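Local coordinates for protein lectin (Trichosanthes anguina, PDB 4HR6) that binds galactosides through its beta-trefoil lectin chain, as a nontoxic three-chain homologue of the type II ribosome-inactivating proteins, at residues G93-S107 with T117-V131. Residues are numbered along the deposited sequence; the frame is centred on the assembly and turned at random.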
loop_
_atom_site.group_PDB
_atom_site.type_symbol
_atom_site.label_atom_id
_atom_site.label_comp_id
_atom_site.label_asym_id
_atom_site.label_seq_id
_atom_site.Cartn_x
_atom_site.Cartn_y
_atom_site.Cartn_z
ATOM N N GLY C 93 -12.852 1.385 -6.295
ATOM C CA GLY C 93 -13.563 0.113 -6.508
ATOM C C GLY C 93 -14.866 0.191 -7.303
ATOM O O GLY C 93 -15.634 -0.788 -7.353
ATOM N N THR C 94 -15.129 1.341 -7.915
ATOM C CA THR C 94 -16.290 1.504 -8.775
ATOM C C THR C 94 -15.972 1.041 -10.205
ATOM O O THR C 94 -15.006 1.498 -10.815
ATOM C CB THR C 94 -16.740 2.966 -8.855
ATOM O OG1 THR C 94 -16.989 3.471 -7.538
ATOM C CG2 THR C 94 -18.011 3.087 -9.709
ATOM N N ILE C 95 -16.799 0.136 -10.716
ATOM C CA ILE C 95 -16.772 -0.281 -12.105
ATOM C C ILE C 95 -17.981 0.333 -12.788
ATOM O O ILE C 95 -19.109 0.087 -12.373
ATOM C CB ILE C 95 -16.850 -1.818 -12.205
ATOM C CG1 ILE C 95 -15.572 -2.416 -11.615
ATOM C CG2 ILE C 95 -17.072 -2.259 -13.652
ATOM C CD1 ILE C 95 -15.484 -3.918 -11.678
ATOM N N MET C 96 -17.745 1.112 -13.834
ATOM C CA MET C 96 -18.822 1.803 -14.530
ATOM C C MET C 96 -18.536 1.943 -16.033
ATOM O O MET C 96 -17.427 1.683 -16.488
ATOM C CB MET C 96 -19.043 3.180 -13.891
ATOM C CG MET C 96 -17.835 4.100 -13.936
ATOM S SD MET C 96 -17.916 5.378 -15.206
ATOM C CE MET C 96 -18.243 6.818 -14.187
ATOM N N ASN C 97 -19.560 2.346 -16.784
ATOM C CA ASN C 97 -19.450 2.644 -18.213
ATOM C C ASN C 97 -19.420 4.154 -18.431
ATOM O O ASN C 97 -20.425 4.819 -18.222
ATOM C CB ASN C 97 -20.640 2.044 -18.968
ATOM C CG ASN C 97 -20.567 2.277 -20.478
ATOM O OD1 ASN C 97 -20.400 3.417 -20.960
ATOM N ND2 ASN C 97 -20.716 1.196 -21.234
ATOM N N PRO C 98 -18.278 4.703 -18.873
ATOM C CA PRO C 98 -18.098 6.164 -19.016
ATOM C C PRO C 98 -19.250 6.928 -19.695
ATOM O O PRO C 98 -19.464 8.107 -19.401
ATOM C CB PRO C 98 -16.837 6.276 -19.877
ATOM C CG PRO C 98 -16.086 5.019 -19.642
ATOM C CD PRO C 98 -17.083 3.952 -19.301
ATOM N N ASN C 99 -19.968 6.268 -20.600
ATOM C CA ASN C 99 -21.066 6.914 -21.336
ATOM C C ASN C 99 -22.333 7.101 -20.489
ATOM O O ASN C 99 -23.059 8.084 -20.663
ATOM C CB ASN C 99 -21.390 6.124 -22.615
ATOM C CG ASN C 99 -20.197 6.011 -23.554
ATOM O OD1 ASN C 99 -19.779 4.907 -23.917
ATOM N ND2 ASN C 99 -19.637 7.154 -23.941
ATOM N N TYR C 100 -22.589 6.160 -19.579
ATOM C CA TYR C 100 -23.737 6.233 -18.673
ATOM C C TYR C 100 -23.267 6.647 -17.288
ATOM O O TYR C 100 -23.117 5.824 -16.391
ATOM C CB TYR C 100 -24.455 4.890 -18.651
ATOM C CG TYR C 100 -24.806 4.431 -20.042
ATOM C CD1 TYR C 100 -24.025 3.493 -20.703
ATOM C CD2 TYR C 100 -25.900 4.967 -20.716
ATOM C CE1 TYR C 100 -24.334 3.081 -21.987
ATOM C CE2 TYR C 100 -26.218 4.564 -22.001
ATOM C CZ TYR C 100 -25.431 3.621 -22.634
ATOM O OH TYR C 100 -25.740 3.216 -23.913
ATOM N N GLU C 101 -23.059 7.949 -17.123
ATOM C CA GLU C 101 -22.252 8.470 -16.024
ATOM C C GLU C 101 -22.847 8.274 -14.627
ATOM O O GLU C 101 -22.120 8.321 -13.636
ATOM C CB GLU C 101 -21.932 9.953 -16.257
ATOM C CG GLU C 101 -20.694 10.427 -15.508
ATOM C CD GLU C 101 -20.297 11.851 -15.844
ATOM O OE1 GLU C 101 -19.256 12.312 -15.328
ATOM O OE2 GLU C 101 -21.025 12.513 -16.617
ATOM N N ASP C 102 -24.152 8.048 -14.539
ATOM C CA ASP C 102 -24.812 7.995 -13.238
ATOM C C ASP C 102 -24.898 6.589 -12.675
ATOM O O ASP C 102 -25.232 6.407 -11.504
ATOM C CB ASP C 102 -26.210 8.598 -13.342
ATOM C CG ASP C 102 -26.178 10.054 -13.757
ATOM O OD1 ASP C 102 -25.401 10.830 -13.155
ATOM O OD2 ASP C 102 -26.927 10.420 -14.689
ATOM N N LEU C 103 -24.577 5.601 -13.501
ATOM C CA LEU C 103 -24.781 4.204 -13.140
ATOM C C LEU C 103 -23.477 3.514 -12.729
ATOM O O LEU C 103 -22.386 4.045 -12.952
ATOM C CB LEU C 103 -25.446 3.468 -14.307
ATOM C CG LEU C 103 -26.875 3.951 -14.615
ATOM C CD1 LEU C 103 -27.303 3.570 -16.030
ATOM C CD2 LEU C 103 -27.861 3.409 -13.588
ATOM N N ALA C 104 -23.603 2.330 -12.126
ATOM C CA ALA C 104 -22.454 1.596 -11.609
ATOM C C ALA C 104 -22.816 0.143 -11.355
ATOM O O ALA C 104 -23.941 -0.162 -10.965
ATOM C CB ALA C 104 -21.964 2.238 -10.322
ATOM N N LEU C 105 -21.856 -0.751 -11.557
ATOM C CA LEU C 105 -22.109 -2.172 -11.405
ATOM C C LEU C 105 -22.493 -2.470 -9.961
ATOM O O LEU C 105 -21.804 -2.040 -9.026
ATOM C CB LEU C 105 -20.879 -2.982 -11.825
ATOM C CG LEU C 105 -21.004 -4.508 -11.804
ATOM C CD1 LEU C 105 -21.974 -4.982 -12.876
ATOM C CD2 LEU C 105 -19.640 -5.169 -11.997
ATOM N N THR C 106 -23.593 -3.201 -9.785
ATOM C CA THR C 106 -24.188 -3.420 -8.467
ATOM C C THR C 106 -24.632 -4.859 -8.273
ATOM O O THR C 106 -24.938 -5.558 -9.237
ATOM C CB THR C 106 -25.413 -2.527 -8.267
ATOM O OG1 THR C 106 -25.107 -1.193 -8.678
ATOM C CG2 THR C 106 -25.863 -2.529 -6.796
ATOM N N SER C 107 -24.639 -5.294 -7.017
ATOM C CA SER C 107 -25.197 -6.578 -6.644
ATOM C C SER C 107 -26.146 -6.347 -5.473
ATOM O O SER C 107 -25.724 -6.326 -4.317
ATOM C CB SER C 107 -24.103 -7.565 -6.271
ATOM O OG SER C 107 -24.666 -8.823 -5.951
ATOM N N THR C 117 -26.484 -6.062 -11.787
ATOM C CA THR C 117 -27.295 -5.047 -12.424
ATOM C C THR C 117 -26.583 -3.704 -12.427
ATOM O O THR C 117 -25.696 -3.459 -11.606
ATOM C CB THR C 117 -28.658 -4.914 -11.695
ATOM O OG1 THR C 117 -29.340 -3.735 -12.140
ATOM C CG2 THR C 117 -28.479 -4.834 -10.175
ATOM N N MET C 118 -26.973 -2.849 -13.365
ATOM C CA MET C 118 -26.605 -1.444 -13.331
ATOM C C MET C 118 -27.664 -0.675 -12.529
ATOM O O MET C 118 -28.871 -0.845 -12.743
ATOM C CB MET C 118 -26.466 -0.889 -14.748
ATOM C CG MET C 118 -25.421 -1.624 -15.595
ATOM S SD MET C 118 -23.716 -1.559 -14.964
ATOM C CE MET C 118 -23.442 0.207 -15.086
ATOM N N GLU C 119 -27.193 0.129 -11.572
ATOM C CA GLU C 119 -28.049 0.927 -10.698
ATOM C C GLU C 119 -27.426 2.290 -10.518
ATOM O O GLU C 119 -26.251 2.498 -10.832
ATOM C CB GLU C 119 -28.191 0.282 -9.312
ATOM C CG GLU C 119 -28.711 -1.148 -9.294
ATOM C CD GLU C 119 -30.159 -1.272 -9.756
ATOM O OE1 GLU C 119 -30.810 -0.226 -10.001
ATOM O OE2 GLU C 119 -30.637 -2.427 -9.869
ATOM N N VAL C 120 -28.208 3.217 -9.984
ATOM C CA VAL C 120 -27.695 4.551 -9.707
ATOM C C VAL C 120 -26.506 4.411 -8.750
ATOM O O VAL C 120 -26.503 3.544 -7.854
ATOM C CB VAL C 120 -28.768 5.473 -9.086
ATOM C CG1 VAL C 120 -28.293 6.923 -9.101
ATOM C CG2 VAL C 120 -30.101 5.330 -9.824
ATOM N N ASN C 121 -25.489 5.239 -8.958
ATOM C CA ASN C 121 -24.282 5.157 -8.141
ATOM C C ASN C 121 -24.426 5.954 -6.849
ATOM O O ASN C 121 -24.465 7.178 -6.875
ATOM C CB ASN C 121 -23.057 5.635 -8.934
ATOM C CG ASN C 121 -21.746 5.434 -8.181
ATOM O OD1 ASN C 121 -21.624 4.559 -7.315
ATOM N ND2 ASN C 121 -20.759 6.244 -8.516
ATOM N N THR C 122 -24.502 5.238 -5.731
ATOM C CA THR C 122 -24.531 5.845 -4.396
ATOM C C THR C 122 -23.308 5.443 -3.562
ATOM O O THR C 122 -23.261 5.707 -2.362
ATOM C CB THR C 122 -25.814 5.460 -3.633
ATOM O OG1 THR C 122 -25.928 4.032 -3.546
ATOM C CG2 THR C 122 -27.032 6.029 -4.350
ATOM N N TYR C 123 -22.322 4.810 -4.200
ATOM C CA TYR C 123 -21.072 4.449 -3.538
ATOM C C TYR C 123 -21.306 3.533 -2.349
ATOM O O TYR C 123 -20.742 3.721 -1.272
ATOM C CB TYR C 123 -20.307 5.697 -3.120
ATOM C CG TYR C 123 -19.887 6.548 -4.292
ATOM C CD1 TYR C 123 -18.782 6.200 -5.065
ATOM C CD2 TYR C 123 -20.583 7.711 -4.625
ATOM C CE1 TYR C 123 -18.381 6.984 -6.135
ATOM C CE2 TYR C 123 -20.188 8.497 -5.699
ATOM C CZ TYR C 123 -19.087 8.128 -6.449
ATOM O OH TYR C 123 -18.689 8.900 -7.515
ATOM N N SER C 124 -22.139 2.532 -2.582
ATOM C CA SER C 124 -22.490 1.542 -1.590
ATOM C C SER C 124 -21.522 0.384 -1.633
ATOM O O SER C 124 -20.851 0.168 -2.644
ATOM C CB SER C 124 -23.910 1.026 -1.867
ATOM O OG SER C 124 -24.787 2.127 -2.049
ATOM N N ALA C 125 -21.479 -0.371 -0.536
ATOM C CA ALA C 125 -20.685 -1.587 -0.447
ATOM C C ALA C 125 -21.138 -2.623 -1.468
ATOM O O ALA C 125 -20.349 -3.475 -1.888
ATOM C CB ALA C 125 -20.749 -2.170 0.955
ATOM N N SER C 126 -22.404 -2.550 -1.869
ATOM C CA SER C 126 -22.930 -3.398 -2.934
ATOM C C SER C 126 -22.431 -2.951 -4.320
ATOM O O SER C 126 -22.635 -3.666 -5.310
ATOM C CB SER C 126 -24.466 -3.388 -2.892
ATOM O OG SER C 126 -24.959 -2.060 -3.021
ATOM N N GLN C 127 -21.799 -1.774 -4.386
ATOM C CA GLN C 127 -21.185 -1.251 -5.615
ATOM C C GLN C 127 -19.631 -1.190 -5.584
ATOM O O GLN C 127 -19.009 -0.479 -6.382
ATOM C CB GLN C 127 -21.766 0.135 -5.906
ATOM C CG GLN C 127 -23.292 0.117 -5.977
ATOM C CD GLN C 127 -23.887 1.447 -6.377
ATOM O OE1 GLN C 127 -23.618 2.481 -5.753
ATOM N NE2 GLN C 127 -24.716 1.431 -7.423
ATOM N N GLY C 128 -19.017 -1.937 -4.670
ATOM C CA GLY C 128 -17.562 -1.933 -4.500
ATOM C C GLY C 128 -16.953 -3.211 -5.022
ATOM O O GLY C 128 -17.421 -4.313 -4.717
ATOM N N TRP C 129 -15.901 -3.076 -5.819
ATOM C CA TRP C 129 -15.283 -4.255 -6.438
ATOM C C TRP C 129 -13.758 -4.197 -6.374
ATOM O O TRP C 129 -13.186 -3.126 -6.432
ATOM C CB TRP C 129 -15.720 -4.358 -7.902
ATOM C CG TRP C 129 -17.188 -4.299 -8.091
ATOM C CD1 TRP C 129 -17.932 -3.197 -8.390
ATOM C CD2 TRP C 129 -18.096 -5.387 -7.991
ATOM N NE1 TRP C 129 -19.253 -3.536 -8.483
ATOM C CE2 TRP C 129 -19.382 -4.877 -8.238
ATOM C CE3 TRP C 129 -17.945 -6.751 -7.708
ATOM C CZ2 TRP C 129 -20.519 -5.678 -8.216
ATOM C CZ3 TRP C 129 -19.076 -7.555 -7.685
ATOM C CH2 TRP C 129 -20.351 -7.013 -7.944
ATOM N N ARG C 130 -13.142 -5.369 -6.254
ATOM C CA ARG C 130 -11.705 -5.558 -6.372
ATOM C C ARG C 130 -11.375 -6.310 -7.663
ATOM O O ARG C 130 -11.698 -7.508 -7.808
ATOM C CB ARG C 130 -11.161 -6.374 -5.202
ATOM C CG ARG C 130 -9.648 -6.555 -5.257
ATOM C CD ARG C 130 -9.206 -7.697 -4.357
ATOM N NE ARG C 130 -9.388 -7.381 -2.941
ATOM C CZ ARG C 130 -9.243 -8.250 -1.950
ATOM N NH1 ARG C 130 -8.921 -9.514 -2.198
ATOM N NH2 ARG C 130 -9.448 -7.857 -0.692
ATOM N N VAL C 131 -10.710 -5.610 -8.574
ATOM C CA VAL C 131 -10.164 -6.237 -9.775
ATOM C C VAL C 131 -8.783 -6.758 -9.433
ATOM O O VAL C 131 -7.887 -5.992 -9.112
ATOM C CB VAL C 131 -10.058 -5.231 -10.920
ATOM C CG1 VAL C 131 -9.440 -5.889 -12.142
ATOM C CG2 VAL C 131 -11.427 -4.660 -11.224
HETATM O O HOH W 1 -19.329 -0.444 -9.197
#
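L105 lays its CD2 methyl over one face of the W129 indole, 4.1 Å from the centroid of the five-membered ring, a CH-pi contact. With CG anti to the backbone N (chi1 -177°), the leucine side chain crosses the tryptophan side chain at about a right angle. I95 comes at the same tryptophan from nearer its root: CD1 lies 3.8 Å from W129 CB and also meets V131 CG2. L35 of strand 33-36 adds to the packing on W129. On the face of the hairpin that carries L105, M118 folds back on itself through its last two torsions, bringing its CE to 3.9 Å from L103 CB.

The tryptophan also has two polar grips. Its NE1 donates to L105 O at 3.0 Å, nearly straight (166°); the oxygen lies in the indole plane, yet the N-H reaches it from well above the carbonyl plane. At the backbone, W129 N takes an in-plane lone pair of G93 O. A water bridges the two segments: it accepts from I95 N and sits within donating distance of L105 O and Q127 O, among more acceptors than it has protons for.

Strands 103-106 and 117-120 form an antiparallel hairpin, with T106 and T117 as a hydrogen-bonded pair; beyond the strand, S107 N bonds to S126 O of the short 3-10 segment 125-126. On the other face, Q127 reaches out with an extended chain; its NE2 gives one proton to T106 OG1 at 2.9 Å, in the amide plane, and another to V120 O. T106 OG1 in turn donates to A104 O, while Q127 OE1 accepts from T122 N.

Donors and acceptors at both ends of the Q127 amide thus fix its flip, and the ring N-H of W129 is satisfied by a main-chain carbonyl, tying the hairpin to the returning chain within this ricin-type beta-trefoil.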